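Local coordinates for protein DnaJ homolog subfamily C member 10 (Mus musculus, PDB 3APQ) that reduces disulfide bonds in the endoplasmic reticulum, serving both the correct folding of proteins and the degradation of misfolded ones, at residues S123-L132 with N167-F175; I174-Y184 with F196-T204. All blocks are in the same frame, centred on the assembly; numbering follows the deposited sequence. Where two conformers were deposited one is given.

In the fold
Both contacts lie in the first thioredoxin domain of this J-domain fragment, and both use strand 171-175. Interaction 1 sits at the start of that strand. There the redox-active disulfide Cys-126–Cys-129 meets the cis-proline loop. Interaction 2 takes the far end of the strand, the turn after it and strand 182-183, and packs them on the C-terminal helix 190-202. The centres of the two contacts are about 19 Å apart, and interaction 2 does not touch the disulfide. They share Ile-174 and Phe-175. A probable backbone hydrogen bond, Tyr-184 N to Leu-172 O at 2.8 Å, joins the two neighbouring strands between them.

Interaction 1. Residues S123-L132 with N167-F175; sequences SPGCSHCHDL and NSYPSLFIF
Tyr-169 lays one face of its ring over Ser-123, whose CB stands 3.7 Å from the ring centroid and only 9° off the normal. This CH-pi contact is made by the methylene. The hydroxyl of Ser-123 bonds elsewhere, to Arg-158. The CB of Tyr-169, at the root of the ring, meets the redox-active disulfide, with Cys-129 SG at 3.6 Å and Cys-126 SG at 3.8 Å. Cys-126 is the N-cap of helix 127-142. With Cys-126 SG turned away from its backbone N (chi1 166°) and Cys-129 SG turned back beside its backbone N (chi1 -57°), the sulfurs come together at 2.2 Å. Pro-170 follows a cis peptide bond, the cis-proline facing the CXXC motif in thioredoxin folds. Its CD lies 3.6 Å from His-128 CB, and its N is 3.6 Å from Cys-129 SG. Deeper in, Leu-132 CD2 reaches across Pro-170 CG and meets Leu-172 CD2 tip to tip at 3.6 Å. An alanine in place of Tyr-169 would keep the CB that meets the sulfurs, but would probably leave Ser-123 CB without its aromatic cover and open a gap where the ring lies. No hydrogen bond crosses between the two segments. The sulfurs meet the cis-proline loop through van der Waals contact, which is consistent with a cysteine pair that opens and closes in redox exchange.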
ATOM      1  N   SER A 123      -4.185  -4.438   6.905  1.00 17.22           N
ATOM      2  CA  SER A 123      -5.105  -5.050   5.973  0.50 18.00           C
ATOM      3  C   SER A 123      -6.323  -4.125   5.873  1.00 19.07           C
ATOM      4  O   SER A 123      -6.642  -3.439   6.848  1.00 18.96           O
ATOM      5  CB  SER A 123      -5.488  -6.454   6.444  0.50 18.96           C
ATOM      6  OG  SER A 123      -6.478  -7.042   5.626  0.50 17.49           O
ATOM      7  N   PRO A 124      -6.971  -4.079   4.686  1.00 19.64           N
ATOM      8  CA  PRO A 124      -8.171  -3.254   4.557  1.00 19.80           C
ATOM      9  C   PRO A 124      -9.281  -3.801   5.511  1.00 20.49           C
ATOM     10  O   PRO A 124      -9.280  -4.988   5.851  1.00 20.83           O
ATOM     11  CB  PRO A 124      -8.573  -3.445   3.068  1.00 19.76           C
ATOM     12  CG  PRO A 124      -7.890  -4.701   2.618  1.00 23.16           C
ATOM     13  CD  PRO A 124      -6.561  -4.635   3.381  1.00 21.51           C
ATOM     14  N   GLY A 125     -10.192  -2.954   5.961  1.00 20.98           N
ATOM     15  CA  GLY A 125     -11.283  -3.436   6.801  1.00 20.69           C
ATOM     16  C   GLY A 125     -10.845  -3.755   8.233  1.00 21.80           C
ATOM     17  O   GLY A 125     -11.473  -4.578   8.908  1.00 23.72           O
ATOM     18  N   CYS A 126      -9.766  -3.155   8.695  1.00 19.34           N
ATOM     19  CA  CYS A 126      -9.178  -3.560   9.972  1.00 18.49           C
ATOM     20  C   CYS A 126      -9.263  -2.362  10.904  1.00 18.15           C
ATOM     21  O   CYS A 126      -8.622  -1.307  10.660  1.00 16.57           O
ATOM     22  CB  CYS A 126      -7.735  -3.988   9.738  1.00 18.52           C
ATOM     23  SG  CYS A 126      -6.643  -4.159  11.185  1.00 23.92           S
ATOM     24  N   SER A 127     -10.120  -2.488  11.914  1.00 17.76           N
ATOM     25  CA  SER A 127     -10.410  -1.377  12.838  0.70 18.67           C
ATOM     26  C   SER A 127      -9.167  -0.998  13.633  1.00 18.44           C
ATOM     27  O   SER A 127      -8.918   0.184  13.841  1.00 19.23           O
ATOM     28  CB  SER A 127     -11.570  -1.728  13.785  0.70 21.00           C
ATOM     29  OG  SER A 127     -11.934  -0.625  14.588  0.70 20.92           O
ATOM     30  N   HIS A 128      -8.390  -1.998  14.064  1.00 16.38           N
ATOM     31  CA  HIS A 128      -7.133  -1.706  14.816  1.00 19.18           C
ATOM     32  C   HIS A 128      -6.054  -1.017  13.976  1.00 17.79           C
ATOM     33  O   HIS A 128      -5.259  -0.175  14.502  1.00 18.52           O
ATOM     34  CB  HIS A 128      -6.550  -2.967  15.441  1.00 20.88           C
ATOM     35  CG  HIS A 128      -7.399  -3.558  16.533  1.00 24.30           C
ATOM     36  ND1 HIS A 128      -7.568  -2.952  17.756  1.00 29.35           N
ATOM     37  CD2 HIS A 128      -8.099  -4.723  16.592  1.00 31.15           C
ATOM     38  CE1 HIS A 128      -8.331  -3.715  18.526  1.00 32.76           C
ATOM     39  NE2 HIS A 128      -8.672  -4.797  17.839  1.00 31.71           N
ATOM     40  N   CYS A 129      -6.048  -1.341  12.681  1.00 17.27           N
ATOM     41  CA  CYS A 129      -5.179  -0.680  11.701  1.00 16.12           C
ATOM     42  C   CYS A 129      -5.610   0.780  11.575  1.00 16.20           C
ATOM     43  O   CYS A 129      -4.747   1.658  11.594  1.00 15.80           O
ATOM     44  CB  CYS A 129      -5.232  -1.411  10.334  1.00 15.35           C
ATOM     45  SG  CYS A 129      -4.758  -3.168  10.471  1.00 18.65           S
ATOM     46  N   HIS A 130      -6.908   1.056  11.460  1.00 16.98           N
ATOM     47  CA  HIS A 130      -7.325   2.445  11.370  0.50 17.51           C
ATOM     48  C   HIS A 130      -7.035   3.225  12.637  1.00 18.23           C
ATOM     49  O   HIS A 130      -6.723   4.453  12.589  1.00 17.94           O
ATOM     50  CB  HIS A 130      -8.788   2.567  10.932  0.50 18.41           C
ATOM     51  CG  HIS A 130      -8.944   2.480   9.445  0.50 19.41           C
ATOM     52  ND1 HIS A 130      -9.177   3.587   8.654  0.50 21.44           N
ATOM     53  CD2 HIS A 130      -8.823   1.432   8.599  0.50 19.52           C
ATOM     54  CE1 HIS A 130      -9.210   3.214   7.383  0.50 19.09           C
ATOM     55  NE2 HIS A 130      -8.988   1.919   7.323  0.50 18.92           N
ATOM     56  N   ASP A 131      -7.105   2.539  13.762  1.00 17.55           N
ATOM     57  CA  ASP A 131      -6.871   3.198  15.006  1.00 19.08           C
ATOM     58  C   ASP A 131      -5.421   3.635  15.089  1.00 18.21           C
ATOM     59  O   ASP A 131      -5.137   4.702  15.619  1.00 18.25           O
ATOM     60  CB  ASP A 131      -7.160   2.248  16.183  1.00 20.43           C
ATOM     61  CG  ASP A 131      -8.655   2.103  16.489  1.00 25.71           C
ATOM     62  OD1 ASP A 131      -9.479   2.796  15.857  1.00 29.17           O
ATOM     63  OD2 ASP A 131      -9.003   1.275  17.370  1.00 27.68           O
ATOM     64  N   LEU A 132      -4.529   2.784  14.613  1.00 15.99           N
ATOM     65  CA  LEU A 132      -3.081   3.007  14.633  1.00 15.98           C
ATOM     66  C   LEU A 132      -2.609   4.043  13.563  1.00 15.61           C
ATOM     67  O   LEU A 132      -1.669   4.795  13.786  1.00 16.39           O
ATOM     68  CB  LEU A 132      -2.357   1.676  14.454  1.00 13.38           C
ATOM     69  CG  LEU A 132      -0.868   1.796  14.194  1.00 16.00           C
ATOM     70  CD1 LEU A 132      -0.132   2.373  15.439  1.00 17.78           C
ATOM     71  CD2 LEU A 132      -0.260   0.411  13.813  1.00 16.28           C
ATOM     72  N   ASN A 167      -0.190 -12.971  10.349  1.00 30.65           N
ATOM     73  CA  ASN A 167      -1.551 -13.542  10.215  1.00 33.02           C
ATOM     74  C   ASN A 167      -2.626 -12.741  10.929  1.00 31.98           C
ATOM     75  O   ASN A 167      -3.766 -13.199  10.999  1.00 33.07           O
ATOM     76  CB  ASN A 167      -1.615 -15.001  10.719  1.00 35.84           C
ATOM     77  CG  ASN A 167      -0.558 -15.305  11.815  1.00 41.49           C
ATOM     78  OD1 ASN A 167       0.395 -16.075  11.581  1.00 44.92           O
ATOM     79  ND2 ASN A 167      -0.708 -14.665  13.001  1.00 44.33           N
ATOM     80  N   SER A 168      -2.254 -11.582  11.494  1.00 28.30           N
ATOM     81  CA  SER A 168      -3.200 -10.741  12.208  1.00 25.09           C
ATOM     82  C   SER A 168      -2.658  -9.308  12.041  1.00 22.61           C
ATOM     83  O   SER A 168      -1.485  -9.128  11.677  1.00 20.24           O
ATOM     84  CB  SER A 168      -3.299 -11.165  13.649  1.00 26.73           C
ATOM     85  OG  SER A 168      -2.078 -10.886  14.305  1.00 28.44           O
ATOM     86  N   TYR A 169      -3.529  -8.312  12.210  1.00 19.34           N
ATOM     87  CA  TYR A 169      -3.194  -6.947  11.802  1.00 17.35           C
ATOM     88  C   TYR A 169      -3.637  -5.978  12.881  1.00 16.05           C
ATOM     89  O   TYR A 169      -4.619  -6.219  13.564  1.00 17.41           O
ATOM     90  CB  TYR A 169      -3.893  -6.635  10.478  1.00 17.44           C
ATOM     91  CG  TYR A 169      -3.777  -7.775   9.518  1.00 19.00           C
ATOM     92  CD1 TYR A 169      -2.654  -7.911   8.693  1.00 22.16           C
ATOM     93  CD2 TYR A 169      -4.763  -8.748   9.464  1.00 23.90           C
ATOM     94  CE1 TYR A 169      -2.557  -8.976   7.804  1.00 24.05           C
ATOM     95  CE2 TYR A 169      -4.670  -9.808   8.607  1.00 30.72           C
ATOM     96  CZ  TYR A 169      -3.552  -9.920   7.775  1.00 28.44           C
ATOM     97  OH  TYR A 169      -3.479 -11.025   6.938  1.00 35.30           O
ATOM     98  N   PRO A 170      -2.918  -4.869  13.045  1.00 15.96           N
ATOM     99  CA  PRO A 170      -1.639  -4.572  12.386  1.00 15.11           C
ATOM    100  C   PRO A 170      -0.525  -5.414  12.980  1.00 15.87           C
ATOM    101  O   PRO A 170      -0.623  -5.838  14.144  1.00 17.12           O
ATOM    102  CB  PRO A 170      -1.398  -3.079  12.721  1.00 14.96           C
ATOM    103  CG  PRO A 170      -2.140  -2.896  14.040  1.00 17.21           C
ATOM    104  CD  PRO A 170      -3.346  -3.816  13.994  1.00 16.27           C
ATOM    105  N   SER A 171       0.513  -5.680  12.193  1.00 16.19           N
ATOM    106  CA  SER A 171       1.720  -6.339  12.715  1.00 15.32           C
ATOM    107  C   SER A 171       2.905  -5.454  12.383  1.00 15.41           C
ATOM    108  O   SER A 171       3.090  -5.055  11.233  1.00 12.65           O
ATOM    109  CB  SER A 171       1.879  -7.758  12.139  1.00 17.60           C
ATOM    110  OG  SER A 171       1.051  -8.606  12.895  1.00 18.07           O
ATOM    111  N   LEU A 172       3.649  -5.066  13.403  1.00 15.25           N
ATOM    112  CA  LEU A 172       4.738  -4.116  13.185  1.00 16.12           C
ATOM    113  C   LEU A 172       6.071  -4.829  13.449  1.00 16.41           C
ATOM    114  O   LEU A 172       6.280  -5.400  14.528  1.00 17.31           O
ATOM    115  CB  LEU A 172       4.632  -2.876  14.096  1.00 16.30           C
ATOM    116  CG  LEU A 172       3.296  -2.114  14.325  1.00 20.23           C
ATOM    117  CD1 LEU A 172       3.420  -0.761  15.009  1.00 18.76           C
ATOM    118  CD2 LEU A 172       2.362  -1.996  13.171  1.00 19.66           C
ATOM    119  N   PHE A 173       6.954  -4.802  12.457  1.00 16.01           N
ATOM    120  CA  PHE A 173       8.219  -5.542  12.556  1.00 16.95           C
ATOM    121  C   PHE A 173       9.337  -4.634  12.150  1.00 17.06           C
ATOM    122  O   PHE A 173       9.211  -3.862  11.169  1.00 16.31           O
ATOM    123  CB  PHE A 173       8.235  -6.704  11.585  1.00 18.16           C
ATOM    124  CG  PHE A 173       7.473  -7.923  12.047  1.00 21.70           C
ATOM    125  CD1 PHE A 173       8.106  -8.886  12.869  1.00 25.33           C
ATOM    126  CD2 PHE A 173       6.156  -8.146  11.644  1.00 25.44           C
ATOM    127  CE1 PHE A 173       7.420 -10.063  13.289  1.00 27.43           C
ATOM    128  CE2 PHE A 173       5.467  -9.322  12.051  1.00 24.64           C
ATOM    129  CZ  PHE A 173       6.099 -10.265  12.881  1.00 28.21           C
ATOM    130  N   ILE A 174      10.459  -4.752  12.844  1.00 17.47           N
ATOM    131  CA  ILE A 174      11.634  -4.008  12.423  1.00 19.14           C
ATOM    132  C   ILE A 174      12.648  -4.967  11.766  1.00 20.50           C
ATOM    133  O   ILE A 174      12.825  -6.127  12.213  1.00 20.37           O
ATOM    134  CB  ILE A 174      12.127  -3.137  13.576  1.00 20.72           C
ATOM    135  CG1 ILE A 174      13.086  -2.070  13.091  1.00 23.27           C
ATOM    136  CG2 ILE A 174      12.731  -3.974  14.676  1.00 21.73           C
ATOM    137  CD1 ILE A 174      13.134  -0.828  14.022  1.00 22.58           C
ATOM    138  N   PHE A 175      13.247  -4.521  10.656  1.00 20.65           N
ATOM    139  CA  PHE A 175      14.097  -5.409   9.820  1.00 21.68           C
ATOM    140  C   PHE A 175      15.437  -4.724   9.556  1.00 22.03           C
ATOM    141  O   PHE A 175      15.515  -3.499   9.347  1.00 19.79           O
ATOM    142  CB  PHE A 175      13.469  -5.630   8.418  1.00 19.90           C
ATOM    143  CG  PHE A 175      12.144  -6.327   8.411  1.00 23.68           C
ATOM    144  CD1 PHE A 175      12.081  -7.725   8.311  1.00 25.07           C
ATOM    145  CD2 PHE A 175      10.949  -5.586   8.473  1.00 19.70           C
ATOM    146  CE1 PHE A 175      10.836  -8.420   8.277  1.00 25.15           C
ATOM    147  CE2 PHE A 175       9.699  -6.255   8.455  1.00 23.54           C
ATOM    148  CZ  PHE A 175       9.651  -7.695   8.380  1.00 25.33           C
TER

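Interaction 2. Residues I174-Y184 with F196-T204; sequences IFRSGMAAVKY and FAMQHVRST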
ATOM      1  N   ILE A 174      10.459  -4.752  12.844  1.00 17.47           N
ATOM      2  CA  ILE A 174      11.634  -4.008  12.423  1.00 19.14           C
ATOM      3  C   ILE A 174      12.648  -4.967  11.766  1.00 20.50           C
ATOM      4  O   ILE A 174      12.825  -6.127  12.213  1.00 20.37           O
ATOM      5  CB  ILE A 174      12.127  -3.137  13.576  1.00 20.72           C
ATOM      6  CG1 ILE A 174      13.086  -2.070  13.091  1.00 23.27           C
ATOM      7  CG2 ILE A 174      12.731  -3.974  14.676  1.00 21.73           C
ATOM      8  CD1 ILE A 174      13.134  -0.828  14.022  1.00 22.58           C
ATOM      9  N   PHE A 175      13.247  -4.521  10.656  1.00 20.65           N
ATOM     10  CA  PHE A 175      14.097  -5.409   9.820  1.00 21.68           C
ATOM     11  C   PHE A 175      15.437  -4.724   9.556  1.00 22.03           C
ATOM     12  O   PHE A 175      15.515  -3.499   9.347  1.00 19.79           O
ATOM     13  CB  PHE A 175      13.469  -5.630   8.418  1.00 19.90           C
ATOM     14  CG  PHE A 175      12.144  -6.327   8.411  1.00 23.68           C
ATOM     15  CD1 PHE A 175      12.081  -7.725   8.311  1.00 25.07           C
ATOM     16  CD2 PHE A 175      10.949  -5.586   8.473  1.00 19.70           C
ATOM     17  CE1 PHE A 175      10.836  -8.420   8.277  1.00 25.15           C
ATOM     18  CE2 PHE A 175       9.699  -6.255   8.455  1.00 23.54           C
ATOM     19  CZ  PHE A 175       9.651  -7.695   8.380  1.00 25.33           C
ATOM     20  N   ARG A 176      16.504  -5.516   9.512  1.00 24.24           N
ATOM     21  CA  ARG A 176      17.738  -5.038   8.894  1.00 26.97           C
ATOM     22  C   ARG A 176      18.494  -6.247   8.326  1.00 28.96           C
ATOM     23  O   ARG A 176      18.705  -7.232   9.045  1.00 29.94           O
ATOM     24  CB  ARG A 176      18.615  -4.266   9.879  1.00 27.42           C
ATOM     25  CG  ARG A 176      19.739  -3.461   9.185  1.00 32.68           C
ATOM     26  CD  ARG A 176      21.004  -3.381  10.006  1.00 42.46           C
ATOM     27  NE  ARG A 176      20.748  -3.553  11.436  1.00 47.68           N
ATOM     28  CZ  ARG A 176      20.594  -2.561  12.314  1.00 51.43           C
ATOM     29  NH1 ARG A 176      20.656  -1.280  11.924  1.00 50.68           N
ATOM     30  NH2 ARG A 176      20.365  -2.854  13.599  1.00 52.97           N
ATOM     31  N   SER A 177      18.873  -6.169   7.047  1.00 29.70           N
ATOM     32  CA  SER A 177      19.694  -7.210   6.433  1.00 31.37           C
ATOM     33  C   SER A 177      20.693  -7.816   7.420  1.00 32.00           C
ATOM     34  O   SER A 177      21.395  -7.098   8.139  1.00 30.72           O
ATOM     35  CB  SER A 177      20.474  -6.652   5.240  1.00 32.45           C
ATOM     36  OG  SER A 177      21.150  -7.713   4.598  1.00 35.09           O
ATOM     37  N   GLY A 178      20.747  -9.150   7.451  1.00 33.12           N
ATOM     38  CA  GLY A 178      21.710  -9.822   8.323  1.00 34.89           C
ATOM     39  C   GLY A 178      21.204 -10.043   9.739  1.00 35.20           C
ATOM     40  O   GLY A 178      21.866 -10.730  10.537  1.00 37.00           O
ATOM     41  N   MET A 179      20.018  -9.514  10.060  1.00 33.45           N
ATOM     42  CA  MET A 179      19.500  -9.768  11.390  0.50 33.17           C
ATOM     43  C   MET A 179      18.058 -10.263  11.366  1.00 31.83           C
ATOM     44  O   MET A 179      17.312 -10.050  10.410  1.00 30.34           O
ATOM     45  CB  MET A 179      19.742  -8.565  12.302  0.50 33.35           C
ATOM     46  CG  MET A 179      21.202  -8.163  12.346  0.50 35.54           C
ATOM     47  SD  MET A 179      21.520  -6.765  13.412  0.50 41.03           S
ATOM     48  CE  MET A 179      19.885  -6.083  13.617  0.50 37.30           C
ATOM     49  N   ALA A 180      17.694 -11.050  12.380  1.00 30.73           N
ATOM     50  CA  ALA A 180      16.326 -11.598  12.433  1.00 29.83           C
ATOM     51  C   ALA A 180      15.349 -10.430  12.676  1.00 27.81           C
ATOM     52  O   ALA A 180      15.660  -9.533  13.459  1.00 28.37           O
ATOM     53  CB  ALA A 180      16.205 -12.668  13.546  1.00 32.36           C
ATOM     54  N   ALA A 181      14.209 -10.418  11.985  1.00 25.91           N
ATOM     55  CA  ALA A 181      13.164  -9.444  12.240  1.00 24.92           C
ATOM     56  C   ALA A 181      12.721  -9.459  13.704  1.00 25.27           C
ATOM     57  O   ALA A 181      12.680 -10.524  14.340  1.00 26.33           O
ATOM     58  CB  ALA A 181      11.966  -9.741  11.354  1.00 24.75           C
ATOM     59  N   VAL A 182      12.439  -8.286  14.258  1.00 23.21           N
ATOM     60  CA  VAL A 182      11.914  -8.169  15.611  1.00 22.68           C
ATOM     61  C   VAL A 182      10.495  -7.560  15.571  1.00 21.91           C
ATOM     62  O   VAL A 182      10.285  -6.455  15.040  1.00 21.27           O
ATOM     63  CB  VAL A 182      12.857  -7.312  16.477  1.00 22.82           C
ATOM     64  CG1 VAL A 182      12.207  -6.974  17.838  1.00 24.44           C
ATOM     65  CG2 VAL A 182      14.257  -7.995  16.620  1.00 26.79           C
ATOM     66  N   LYS A 183       9.540  -8.260  16.164  1.00 21.13           N
ATOM     67  CA  LYS A 183       8.177  -7.762  16.282  1.00 21.39           C
ATOM     68  C   LYS A 183       8.068  -6.729  17.411  1.00 21.89           C
ATOM     69  O   LYS A 183       8.584  -6.960  18.514  1.00 21.42           O
ATOM     70  CB  LYS A 183       7.248  -8.927  16.587  1.00 22.89           C
ATOM     71  CG  LYS A 183       5.808  -8.558  16.635  1.00 23.47           C
ATOM     72  CD  LYS A 183       4.935  -9.762  16.892  1.00 27.28           C
ATOM     73  CE  LYS A 183       3.461  -9.346  16.810  1.00 27.21           C
ATOM     74  NZ  LYS A 183       2.604 -10.589  16.760  1.00 35.31           N
ATOM     75  N   TYR A 184       7.348  -5.647  17.141  1.00 19.74           N
ATOM     76  CA  TYR A 184       7.009  -4.660  18.151  1.00 20.36           C
ATOM     77  C   TYR A 184       5.810  -5.181  18.927  1.00 22.05           C
ATOM     78  O   TYR A 184       4.806  -5.602  18.306  1.00 20.62           O
ATOM     79  CB  TYR A 184       6.642  -3.313  17.491  1.00 18.96           C
ATOM     80  CG  TYR A 184       5.997  -2.291  18.441  1.00 20.74           C
ATOM     81  CD1 TYR A 184       6.780  -1.474  19.256  1.00 19.46           C
ATOM     82  CD2 TYR A 184       4.603  -2.114  18.470  1.00 18.29           C
ATOM     83  CE1 TYR A 184       6.194  -0.533  20.114  1.00 22.77           C
ATOM     84  CE2 TYR A 184       4.016  -1.192  19.319  1.00 22.35           C
ATOM     85  CZ  TYR A 184       4.817  -0.410  20.133  1.00 23.52           C
ATOM     86  OH  TYR A 184       4.234   0.523  20.921  1.00 22.59           O
ATOM     87  N   PHE A 196      10.961   2.451  20.925  1.00 21.47           N
ATOM     88  CA  PHE A 196      11.326   1.183  20.311  1.00 21.78           C
ATOM     89  C   PHE A 196      12.218   1.383  19.088  1.00 21.06           C
ATOM     90  O   PHE A 196      13.217   0.681  18.958  1.00 21.83           O
ATOM     91  CB  PHE A 196      10.078   0.387  19.942  1.00 20.20           C
ATOM     92  CG  PHE A 196      10.342  -0.881  19.181  1.00 21.91           C
ATOM     93  CD1 PHE A 196      10.644  -2.070  19.844  1.00 23.60           C
ATOM     94  CD2 PHE A 196      10.186  -0.906  17.808  1.00 22.03           C
ATOM     95  CE1 PHE A 196      10.847  -3.268  19.127  1.00 24.91           C
ATOM     96  CE2 PHE A 196      10.375  -2.100  17.064  1.00 25.19           C
ATOM     97  CZ  PHE A 196      10.692  -3.278  17.707  1.00 22.25           C
ATOM     98  N   ALA A 197      11.820   2.273  18.180  1.00 19.47           N
ATOM     99  CA  ALA A 197      12.578   2.506  16.972  1.00 21.59           C
ATOM    100  C   ALA A 197      13.975   3.005  17.326  1.00 22.66           C
ATOM    101  O   ALA A 197      14.979   2.545  16.752  1.00 22.29           O
ATOM    102  CB  ALA A 197      11.887   3.497  16.079  1.00 20.32           C
ATOM    103  N   MET A 198      14.036   3.887  18.314  1.00 24.96           N
ATOM    104  CA  MET A 198      15.299   4.510  18.682  1.00 27.09           C
ATOM    105  C   MET A 198      16.258   3.542  19.358  1.00 28.40           C
ATOM    106  O   MET A 198      17.472   3.676  19.187  1.00 29.97           O
ATOM    107  CB  MET A 198      15.061   5.708  19.590  1.00 28.03           C
ATOM    108  CG  MET A 198      14.485   6.902  18.877  1.00 30.96           C
ATOM    109  SD  MET A 198      15.457   7.461  17.481  1.00 36.44           S
ATOM    110  CE  MET A 198      16.887   8.075  18.415  1.00 35.51           C
ATOM    111  N   GLN A 199      15.779   2.571  20.134  1.00 28.18           N
ATOM    112  CA  GLN A 199      16.757   1.567  20.572  1.00 29.76           C
ATOM    113  C   GLN A 199      17.384   0.819  19.398  1.00 28.05           C
ATOM    114  O   GLN A 199      18.548   0.504  19.423  1.00 26.71           O
ATOM    115  CB  GLN A 199      16.244   0.621  21.676  1.00 31.27           C
ATOM    116  CG  GLN A 199      15.302  -0.413  21.229  1.00 36.15           C
ATOM    117  CD  GLN A 199      14.629  -1.095  22.414  1.00 40.32           C
ATOM    118  OE1 GLN A 199      14.931  -2.238  22.717  1.00 43.23           O
ATOM    119  NE2 GLN A 199      13.724  -0.379  23.096  1.00 42.18           N
ATOM    120  N   HIS A 200      16.626   0.575  18.329  1.00 26.80           N
ATOM    121  CA  HIS A 200      17.191  -0.156  17.228  1.00 26.66           C
ATOM    122  C   HIS A 200      18.113   0.727  16.392  1.00 27.57           C
ATOM    123  O   HIS A 200      19.107   0.238  15.842  1.00 28.77           O
ATOM    124  CB  HIS A 200      16.071  -0.798  16.372  1.00 25.90           C
ATOM    125  CG  HIS A 200      15.506  -2.035  16.992  1.00 25.98           C
ATOM    126  ND1 HIS A 200      14.432  -2.008  17.849  1.00 27.69           N
ATOM    127  CD2 HIS A 200      15.920  -3.321  16.951  1.00 25.68           C
ATOM    128  CE1 HIS A 200      14.200  -3.229  18.302  1.00 27.70           C
ATOM    129  NE2 HIS A 200      15.072  -4.047  17.751  1.00 30.15           N
ATOM    130  N   VAL A 201      17.773   2.009  16.268  1.00 27.03           N
ATOM    131  CA  VAL A 201      18.633   2.979  15.563  1.00 27.75           C
ATOM    132  C   VAL A 201      20.008   3.037  16.279  1.00 30.94           C
ATOM    133  O   VAL A 201      21.057   2.954  15.617  1.00 30.69           O
ATOM    134  CB  VAL A 201      18.010   4.405  15.529  1.00 26.63           C
ATOM    135  CG1 VAL A 201      19.053   5.453  15.144  1.00 26.81           C
ATOM    136  CG2 VAL A 201      16.783   4.472  14.555  1.00 23.22           C
ATOM    137  N   ARG A 202      19.965   3.153  17.614  1.00 33.32           N
ATOM    138  CA  ARG A 202      21.156   3.204  18.487  1.00 38.76           C
ATOM    139  C   ARG A 202      22.036   1.973  18.362  1.00 41.26           C
ATOM    140  O   ARG A 202      23.252   2.097  18.221  1.00 42.25           O
ATOM    141  CB  ARG A 202      20.758   3.317  19.950  1.00 39.25           C
ATOM    142  CG  ARG A 202      20.196   4.643  20.355  1.00 42.76           C
ATOM    143  CD  ARG A 202      19.797   4.535  21.815  1.00 49.50           C
ATOM    144  NE  ARG A 202      20.989   4.511  22.658  1.00 53.83           N
ATOM    145  CZ  ARG A 202      21.811   5.545  22.777  1.00 56.32           C
ATOM    146  NH1 ARG A 202      21.563   6.667  22.093  1.00 55.11           N
ATOM    147  NH2 ARG A 202      22.876   5.459  23.559  1.00 57.47           N
ATOM    148  N   SER A 203      21.435   0.788  18.453  1.00 43.31           N
ATOM    149  CA  SER A 203      22.175  -0.429  18.142  1.00 46.73           C
ATOM    150  C   SER A 203      22.583  -0.203  16.727  1.00 47.25           C
ATOM    151  O   SER A 203      21.752  -0.052  15.836  1.00 47.20           O
ATOM    152  CB  SER A 203      21.293  -1.668  18.187  1.00 46.08           C
ATOM    153  OG  SER A 203      20.643  -1.757  19.438  1.00 50.74           O
ATOM    154  N   THR A 204      23.863  -0.108  16.468  1.00 49.72           N
ATOM    155  CA  THR A 204      24.137  -0.190  15.069  1.00 49.82           C
ATOM    156  C   THR A 204      24.390  -1.696  14.834  1.00 49.65           C
ATOM    157  O   THR A 204      23.534  -2.527  15.228  1.00 49.96           O
ATOM    158  CB  THR A 204      25.107   0.919  14.545  1.00 50.23           C
ATOM    159  OG1 THR A 204      25.001   0.982  13.116  1.00 50.38           O
ATOM    160  CG2 THR A 204      26.567   0.746  15.010  1.00 52.75           C
TER
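Phe-196 and Tyr-184 both carry CG opposite the backbone N (chi1 174° and 168°), and these torsions bring their rings together edge to face. The edge of Tyr-184 points at the face of Phe-196, with planes at 74° and Tyr-184 CD1 3.6 Å from Phe-196 CG. The CB of Tyr-184 lies over the same face. On the opposite face of Phe-196 sits His-200 ND1, one helical turn on. That nitrogen donates to Phe-196 O at 3.2 Å, nearly in the plane of the imidazole, which limits the turning of the His-200 ring. Ile-174 packs against both the Phe-196 and the His-200 rings. Its CG2 stands over the centre of the His-200 ring, 3.8 Å from the centroid, and touches Phe-196 CZ at 3.7 Å. Its other branch ends in CD1, 3.8 Å from His-200 CB. In the thioredoxin fold this is the C-terminal helix packed on the final beta hairpin, here strands 171-175 and 182-183. Val-182, on an edge strand of the sheet, puts CG1 at the edge of the Phe-196 ring, 4.0 Å from CZ. The hydroxyl of Tyr-184 is held by Ser-192 and by the backbone N of Arg-188, so the far end of the ring is tied down while its CD1 edge packs on Phe-196. Toward the end of the helix the contact becomes looser and more polar. The chain of Arg-176 bends at chi2 and chi3, and its NH2 comes 3.6 Å from Thr-204 O, with the carbonyl carbon of Thr-204 over one guanidinium face.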